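Local coordinates for Peptide/nickel transport system substrate-binding protein (Listeria monocytogenes serotype 1/2a, PDB 5KZT), which binds a peptide between its lobes and probably delivers it, as an oligopeptide-binding protein of the OppA type, to a membrane transporter for uptake, at residues K204-K210 with K223-V229; V230-G234 with D374-N378; A318-V322 with E481-L485. All blocks are in the same frame, centred on the assembly; numbering follows the deposited sequence.

Contact 1: K204-K210 with K223-V229; sequences KKWTYVK and KQINVQV
Trp-206 lies with its indole against Val-227, its partner in a hydrogen-bonded pair of two antiparallel strands. Its CB drops to the face shared with Tyr-208, Ile-225 and Val-227, and a chi1 of 54° sets CG between the backbone N and the carbonyl carbon, swinging the ring across the neighbouring strand. From there CD1 meets Val-227 CB at 3.8 Å. NE1 comes nearer, 3.5 Å from the same Val-227 CB, which sits over the five-membered ring in a CH-pi contact. CE2 and CZ2 rest on Val-227 CG1. At the far rim Trp-206 CZ3 and CH2 approach Val-229 CG2, CZ3 to 3.7 Å. Tyr-208 packs differently: Ile-225 CB meets its ring at the edge, while Tyr-208 CE2 touches Val-227 CG2, so that one valine wedges between two aromatic side chains. On the other face, Gln-224 NE2 donates to a lone pair of Asn-226 OD1 (2.9 Å), and a water donates to both that oxygen and Thr-207 OG1, which also bonds to Asp-198; Asn-226 ND2 is hydrogen-bonded to Asn-18 OD1 of strand 16-21. Backbone bonds run from Lys-204 O with Val-229 N to Lys-210 N with Lys-223 O. These are the two central strands of a four-stranded mixed sheet: strand 16-21 runs parallel beside 224-229, strand 194-197 flanks 205-210, and helix 36-45 packs on Tyr-208.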
# COMPACT_ATOMS: atom_id res chain seq x y z
N LYS A 204 -7.06 -0.90 -19.97
CA LYS A 204 -5.90 -0.06 -19.72
C LYS A 204 -6.19 1.43 -19.63
O LYS A 204 -5.26 2.24 -19.63
CB LYS A 204 -4.86 -0.32 -20.80
CG LYS A 204 -4.44 -1.78 -20.89
CD LYS A 204 -3.18 -1.95 -21.72
CE LYS A 204 -3.39 -1.52 -23.16
NZ LYS A 204 -2.12 -1.65 -23.95
N LYS A 205 -7.48 1.79 -19.55
CA LYS A 205 -7.92 3.16 -19.41
C LYS A 205 -9.07 3.23 -18.42
O LYS A 205 -9.82 2.26 -18.25
CB LYS A 205 -8.34 3.72 -20.77
CG LYS A 205 -7.15 3.80 -21.71
CD LYS A 205 -7.39 4.53 -23.02
CE LYS A 205 -6.24 4.23 -23.96
NZ LYS A 205 -5.77 5.45 -24.64
N TRP A 206 -9.17 4.35 -17.74
CA TRP A 206 -10.32 4.66 -16.93
C TRP A 206 -10.36 6.16 -16.72
O TRP A 206 -9.38 6.86 -17.01
CB TRP A 206 -10.30 3.91 -15.59
CG TRP A 206 -9.06 4.08 -14.77
CD1 TRP A 206 -8.83 5.02 -13.83
CD2 TRP A 206 -7.89 3.24 -14.79
NE1 TRP A 206 -7.60 4.85 -13.27
CE2 TRP A 206 -7.00 3.76 -13.83
CE3 TRP A 206 -7.52 2.10 -15.51
CZ2 TRP A 206 -5.74 3.19 -13.58
CZ3 TRP A 206 -6.28 1.53 -15.26
CH2 TRP A 206 -5.40 2.08 -14.30
N THR A 207 -11.49 6.64 -16.20
CA THR A 207 -11.82 8.05 -16.17
C THR A 207 -12.47 8.44 -14.85
O THR A 207 -13.31 7.70 -14.33
CB THR A 207 -12.81 8.40 -17.30
OG1 THR A 207 -12.35 7.80 -18.51
CG2 THR A 207 -12.93 9.89 -17.51
N TYR A 208 -12.09 9.60 -14.32
CA TYR A 208 -12.75 10.19 -13.17
C TYR A 208 -13.55 11.34 -13.72
O TYR A 208 -13.01 12.13 -14.50
CB TYR A 208 -11.74 10.71 -12.16
CG TYR A 208 -10.85 9.65 -11.54
CD1 TYR A 208 -11.34 8.80 -10.55
CD2 TYR A 208 -9.52 9.49 -11.94
CE1 TYR A 208 -10.54 7.83 -9.99
CE2 TYR A 208 -8.71 8.52 -11.36
CZ TYR A 208 -9.24 7.70 -10.37
OH TYR A 208 -8.44 6.76 -9.81
N VAL A 209 -14.81 11.45 -13.33
CA VAL A 209 -15.62 12.59 -13.72
C VAL A 209 -16.17 13.23 -12.47
O VAL A 209 -16.59 12.52 -11.55
CB VAL A 209 -16.76 12.21 -14.69
CG1 VAL A 209 -17.50 13.46 -15.15
CG2 VAL A 209 -16.20 11.52 -15.93
N LYS A 210 -16.15 14.56 -12.42
CA LYS A 210 -16.67 15.30 -11.26
C LYS A 210 -18.07 14.79 -10.89
O LYS A 210 -18.95 14.71 -11.74
CB LYS A 210 -16.70 16.81 -11.53
CG LYS A 210 -17.35 17.63 -10.42
CD LYS A 210 -17.10 19.12 -10.55
CE LYS A 210 -17.99 19.86 -9.55
NZ LYS A 210 -17.69 21.30 -9.38
N LYS A 223 -13.18 18.86 -14.14
CA LYS A 223 -14.37 18.18 -14.63
C LYS A 223 -14.08 16.70 -14.98
O LYS A 223 -14.96 15.87 -14.88
CB LYS A 223 -15.03 18.96 -15.79
CG LYS A 223 -14.31 18.91 -17.10
CD LYS A 223 -14.89 19.95 -18.06
CE LYS A 223 -14.16 19.88 -19.38
NZ LYS A 223 -14.70 20.82 -20.38
N GLN A 224 -12.83 16.38 -15.36
CA GLN A 224 -12.49 15.05 -15.85
C GLN A 224 -10.99 14.76 -15.69
O GLN A 224 -10.15 15.63 -15.93
CB GLN A 224 -12.90 14.89 -17.32
CG GLN A 224 -12.70 13.48 -17.86
CD GLN A 224 -13.64 13.14 -19.00
OE1 GLN A 224 -14.81 13.53 -18.99
NE2 GLN A 224 -13.15 12.40 -19.98
N ILE A 225 -10.67 13.55 -15.26
CA ILE A 225 -9.28 13.09 -15.14
C ILE A 225 -9.20 11.78 -15.93
O ILE A 225 -9.90 10.84 -15.62
CB ILE A 225 -8.85 12.89 -13.67
CG1 ILE A 225 -9.08 14.17 -12.84
CG2 ILE A 225 -7.40 12.46 -13.59
CD1 ILE A 225 -9.06 13.94 -11.34
N ASN A 226 -8.38 11.76 -16.97
CA ASN A 226 -8.22 10.60 -17.84
C ASN A 226 -6.95 9.87 -17.43
O ASN A 226 -5.89 10.51 -17.28
CB ASN A 226 -8.08 11.04 -19.30
CG ASN A 226 -9.27 11.84 -19.78
OD1 ASN A 226 -10.41 11.37 -19.67
ND2 ASN A 226 -9.04 13.04 -20.33
N VAL A 227 -7.05 8.56 -17.25
CA VAL A 227 -5.91 7.73 -16.87
C VAL A 227 -5.69 6.64 -17.89
O VAL A 227 -6.66 6.00 -18.33
CB VAL A 227 -6.11 7.07 -15.49
CG1 VAL A 227 -4.84 6.37 -15.05
CG2 VAL A 227 -6.53 8.12 -14.47
N GLN A 228 -4.43 6.43 -18.27
CA GLN A 228 -4.05 5.31 -19.15
C GLN A 228 -2.85 4.58 -18.57
O GLN A 228 -1.97 5.18 -17.94
CB GLN A 228 -3.78 5.78 -20.57
CG GLN A 228 -2.67 6.78 -20.70
CD GLN A 228 -2.49 7.26 -22.12
OE1 GLN A 228 -2.12 6.48 -23.00
NE2 GLN A 228 -2.72 8.54 -22.35
N VAL A 229 -2.81 3.28 -18.78
CA VAL A 229 -1.69 2.47 -18.36
C VAL A 229 -0.50 2.64 -19.30
O VAL A 229 -0.63 2.48 -20.51
CB VAL A 229 -2.09 0.99 -18.24
CG1 VAL A 229 -0.88 0.13 -17.90
CG2 VAL A 229 -3.17 0.86 -17.17
O HOH W 1 -10.59 8.54 -20.15

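Contact 2: V230-G234 with D374-N378; sequences VQDSG and DDTEN
Gln-231 and Glu-377 join two helix N-termini, each opened by an N-cap residue: Asp-232 before helix 233-241 and Thr-376 before helix 377-393. The firm direct link is Glu-377 N to Gln-231 O, 3.0 Å long and nearly straight, the donor lying almost on the line of the C=O bond. Gln-231 runs extended beyond CG alongside Thr-376, its CB 4.0 Å from Thr-376 CG2, and its amide stands nearly perpendicular to the carboxylate of Asp-375. The resulting bond from Gln-231 NE2 to Asp-375 OD1 is weak, bent to 128°; the same nitrogen also donates to Ser-22 O. Thr-376 has OG1 tucked between its backbone N and carbonyl carbon (chi1 59°), where it caps Ala-379 N and makes a weak hydrogen bond to the backbone of the bound peptide. The contact thus borders the ligand site, and neighbouring Asp-374 also bonds to the peptide backbone. Glu-377 stretches back toward the other helix, with CG anti to its N (chi1 -180°), laying OE1 3.4 Å from Asp-232 CB. Both acids would probably carry like charges, Asp-232 OD2 being 4.2 Å from Glu-377 OE1, but water mediates between them, and Asp-232 OD1 is hydrogen-bonded to Thr-235 OG1. One water donates to both Asp-232 OD2 and Glu-377 OE1 and accepts from Gly-234 N; a second donates to Glu-377 OE1 at 2.7 Å and accepts from Ser-233 N.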
# COMPACT_ATOMS: atom_id res chain seq x y z
N VAL A 230 0.65 2.99 -18.74
CA VAL A 230 1.91 3.14 -19.49
C VAL A 230 2.98 2.46 -18.65
O VAL A 230 3.08 2.73 -17.47
CB VAL A 230 2.32 4.62 -19.70
CG1 VAL A 230 3.64 4.69 -20.48
CG2 VAL A 230 1.23 5.39 -20.44
N GLN A 231 3.77 1.58 -19.25
CA GLN A 231 4.69 0.73 -18.50
C GLN A 231 6.13 0.86 -18.95
O GLN A 231 6.96 -0.02 -18.65
CB GLN A 231 4.23 -0.70 -18.64
CG GLN A 231 2.82 -0.89 -18.11
CD GLN A 231 2.47 -2.35 -18.01
OE1 GLN A 231 2.45 -3.05 -19.02
NE2 GLN A 231 2.23 -2.83 -16.79
N ASP A 232 6.42 1.92 -19.69
CA ASP A 232 7.79 2.24 -20.03
C ASP A 232 7.92 3.76 -20.21
O ASP A 232 7.03 4.42 -20.76
CB ASP A 232 8.26 1.45 -21.26
CG ASP A 232 7.81 2.06 -22.56
OD1 ASP A 232 6.67 1.77 -22.96
OD2 ASP A 232 8.60 2.83 -23.17
N SER A 233 9.03 4.29 -19.73
CA SER A 233 9.22 5.73 -19.64
C SER A 233 9.30 6.41 -21.00
O SER A 233 8.95 7.58 -21.14
CB SER A 233 10.48 6.03 -18.83
OG SER A 233 10.28 5.64 -17.49
N GLY A 234 9.80 5.69 -22.01
CA GLY A 234 9.88 6.22 -23.37
C GLY A 234 8.51 6.55 -23.93
O GLY A 234 8.29 7.63 -24.48
N ASP A 374 7.26 -7.36 -11.23
CA ASP A 374 6.23 -6.84 -12.12
C ASP A 374 6.69 -6.83 -13.58
O ASP A 374 7.82 -7.24 -13.87
CB ASP A 374 5.78 -5.45 -11.64
CG ASP A 374 5.11 -5.51 -10.28
OD1 ASP A 374 4.41 -6.52 -10.00
OD2 ASP A 374 5.29 -4.58 -9.48
N ASP A 375 5.81 -6.39 -14.48
CA ASP A 375 6.04 -6.48 -15.93
C ASP A 375 6.31 -5.13 -16.62
O ASP A 375 6.13 -5.01 -17.82
CB ASP A 375 4.86 -7.21 -16.61
CG ASP A 375 3.52 -6.46 -16.50
OD1 ASP A 375 3.39 -5.46 -15.76
OD2 ASP A 375 2.56 -6.88 -17.15
N THR A 376 6.75 -4.13 -15.87
CA THR A 376 7.17 -2.86 -16.47
C THR A 376 8.60 -3.02 -17.00
O THR A 376 9.32 -3.96 -16.62
CB THR A 376 7.12 -1.70 -15.46
OG1 THR A 376 7.97 -1.98 -14.34
CG2 THR A 376 5.69 -1.49 -14.96
N GLU A 377 9.00 -2.11 -17.88
CA GLU A 377 10.38 -2.08 -18.38
C GLU A 377 11.37 -2.02 -17.22
O GLU A 377 12.38 -2.73 -17.21
CB GLU A 377 10.60 -0.88 -19.30
CG GLU A 377 12.02 -0.78 -19.87
CD GLU A 377 12.14 0.30 -20.92
OE1 GLU A 377 11.66 1.43 -20.71
OE2 GLU A 377 12.72 0.02 -21.99
N ASN A 378 11.08 -1.17 -16.24
CA ASN A 378 12.02 -1.00 -15.13
C ASN A 378 12.04 -2.20 -14.19
O ASN A 378 13.07 -2.50 -13.61
CB ASN A 378 11.77 0.29 -14.34
CG ASN A 378 13.00 0.72 -13.55
OD1 ASN A 378 14.05 1.03 -14.13
ND2 ASN A 378 12.88 0.74 -12.22
O HOH W 2 9.15 1.08 -16.54
O HOH W 3 11.16 3.36 -22.69
O HOH W 4 11.03 2.49 -18.31

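Contact 3: A318-V322 with E481-L485; sequences ANNLV and EKILL
Glu-481 holds the loop at Asn-320 to Val-322 with both carboxylate oxygens, and each oxygen has its own work. OE2 takes a straight bond from Asn-320 ND2, 2.9 Å long with an angle of 172°; the donor stands above the carboxylate plane, although the acceptor lies within the plane of the asparagine amide. OE1 receives Val-322 N at 3.1 Å, nearly along its C-O axis, and also a weak, bent bond from Leu-321 N. Ser-340 OG also bonds to OE2, adding to what satisfies this buried acid, while Asn-320 ND2 has a second acceptor in Gly-341 O. The extended glutamate, with CG anti to the backbone N (chi1 -165°), reaches out from helix 471-487 to a loop that follows strand 316-317. That strand pairs with 491-503, in the mixed sheet of one lobe of this periplasmic-binding-protein fold. Packing lies beyond the carboxylate: Leu-321 CD2 touches Leu-484 CD2 at 3.7 Å, and Leu-485 CD1 sits 4.1 Å from Asn-320 CA. Leu-321 and Leu-485 both also rest on Ile-491 of strand 491-503.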
# COMPACT_ATOMS: atom_id res chain seq x y z
N ALA A 318 17.93 0.69 1.51
CA ALA A 318 17.22 0.48 2.76
C ALA A 318 17.92 -0.64 3.50
O ALA A 318 18.23 -1.68 2.90
CB ALA A 318 15.79 0.09 2.47
N ASN A 319 18.19 -0.42 4.78
CA ASN A 319 18.67 -1.45 5.71
C ASN A 319 17.73 -1.58 6.91
O ASN A 319 18.12 -2.03 8.00
CB ASN A 319 20.07 -1.09 6.15
CG ASN A 319 21.04 -0.99 4.99
OD1 ASN A 319 21.55 0.08 4.68
ND2 ASN A 319 21.29 -2.10 4.34
N ASN A 320 16.48 -1.16 6.68
CA ASN A 320 15.39 -1.23 7.62
C ASN A 320 14.10 -1.44 6.83
O ASN A 320 13.94 -0.95 5.70
CB ASN A 320 15.22 0.06 8.40
CG ASN A 320 16.45 0.43 9.21
OD1 ASN A 320 17.39 1.01 8.67
ND2 ASN A 320 16.45 0.10 10.49
N LEU A 321 13.16 -2.14 7.45
CA LEU A 321 11.80 -2.22 6.93
C LEU A 321 11.08 -0.89 7.05
O LEU A 321 10.40 -0.44 6.11
CB LEU A 321 11.02 -3.29 7.69
CG LEU A 321 9.54 -3.37 7.37
CD1 LEU A 321 9.32 -3.59 5.89
CD2 LEU A 321 8.89 -4.45 8.22
N VAL A 322 11.21 -0.26 8.22
CA VAL A 322 10.61 1.04 8.48
C VAL A 322 11.46 2.09 7.77
O VAL A 322 12.68 2.07 7.89
CB VAL A 322 10.49 1.33 9.99
CG1 VAL A 322 10.03 2.77 10.24
CG2 VAL A 322 9.57 0.31 10.66
N GLU A 481 12.19 -5.11 15.02
CA GLU A 481 12.85 -5.10 13.72
C GLU A 481 14.12 -5.94 13.71
O GLU A 481 14.46 -6.58 12.71
CB GLU A 481 13.12 -3.66 13.23
CG GLU A 481 13.45 -3.63 11.74
CD GLU A 481 13.59 -2.23 11.17
OE1 GLU A 481 12.97 -1.95 10.13
OE2 GLU A 481 14.33 -1.41 11.74
N LYS A 482 14.85 -5.93 14.83
CA LYS A 482 16.04 -6.78 14.95
C LYS A 482 15.72 -8.27 14.82
O LYS A 482 16.47 -9.02 14.19
CB LYS A 482 16.75 -6.54 16.27
CG LYS A 482 18.16 -7.11 16.26
CD LYS A 482 18.78 -7.09 17.65
CE LYS A 482 20.11 -7.80 17.65
NZ LYS A 482 20.01 -9.28 17.75
N ILE A 483 14.61 -8.68 15.42
CA ILE A 483 14.15 -10.06 15.34
C ILE A 483 13.84 -10.42 13.88
O ILE A 483 14.28 -11.44 13.36
CB ILE A 483 12.89 -10.30 16.22
CG1 ILE A 483 13.21 -10.05 17.70
CG2 ILE A 483 12.38 -11.73 16.04
CD1 ILE A 483 12.01 -10.05 18.60
N LEU A 484 13.07 -9.57 13.23
CA LEU A 484 12.61 -9.81 11.85
C LEU A 484 13.78 -9.92 10.87
O LEU A 484 13.82 -10.82 10.03
CB LEU A 484 11.66 -8.70 11.41
CG LEU A 484 10.96 -8.84 10.08
CD1 LEU A 484 9.90 -9.91 10.17
CD2 LEU A 484 10.33 -7.52 9.62
N LEU A 485 14.72 -8.99 10.99
CA LEU A 485 15.77 -8.81 10.00
C LEU A 485 17.07 -9.51 10.41
O LEU A 485 17.41 -10.52 9.82
CB LEU A 485 15.99 -7.31 9.73
CG LEU A 485 14.74 -6.58 9.22
CD1 LEU A 485 15.03 -5.10 8.97
CD2 LEU A 485 14.14 -7.23 7.97

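Contacts 1 and 2 are consecutive along the chain: strand 224-229 of contact 1 runs directly into the 230-234 segment of contact 2, though their centres are 20 Å apart and they share no other touch. Contact 2 borders the bound peptide, which Asp-374 binds and Thr-376 touches by a weak bond. Contact 3 lies farther on, its centre 29 Å from that of contact 2 and its nearest atoms about 15 Å away, while the centres of contacts 1 and 3 are 38 Å apart, on opposite sides of the chain's centre. Contacts 2 and 3 alternate in sequence, and both reach the same mixed sheet, through strands 367-374 and 316-317.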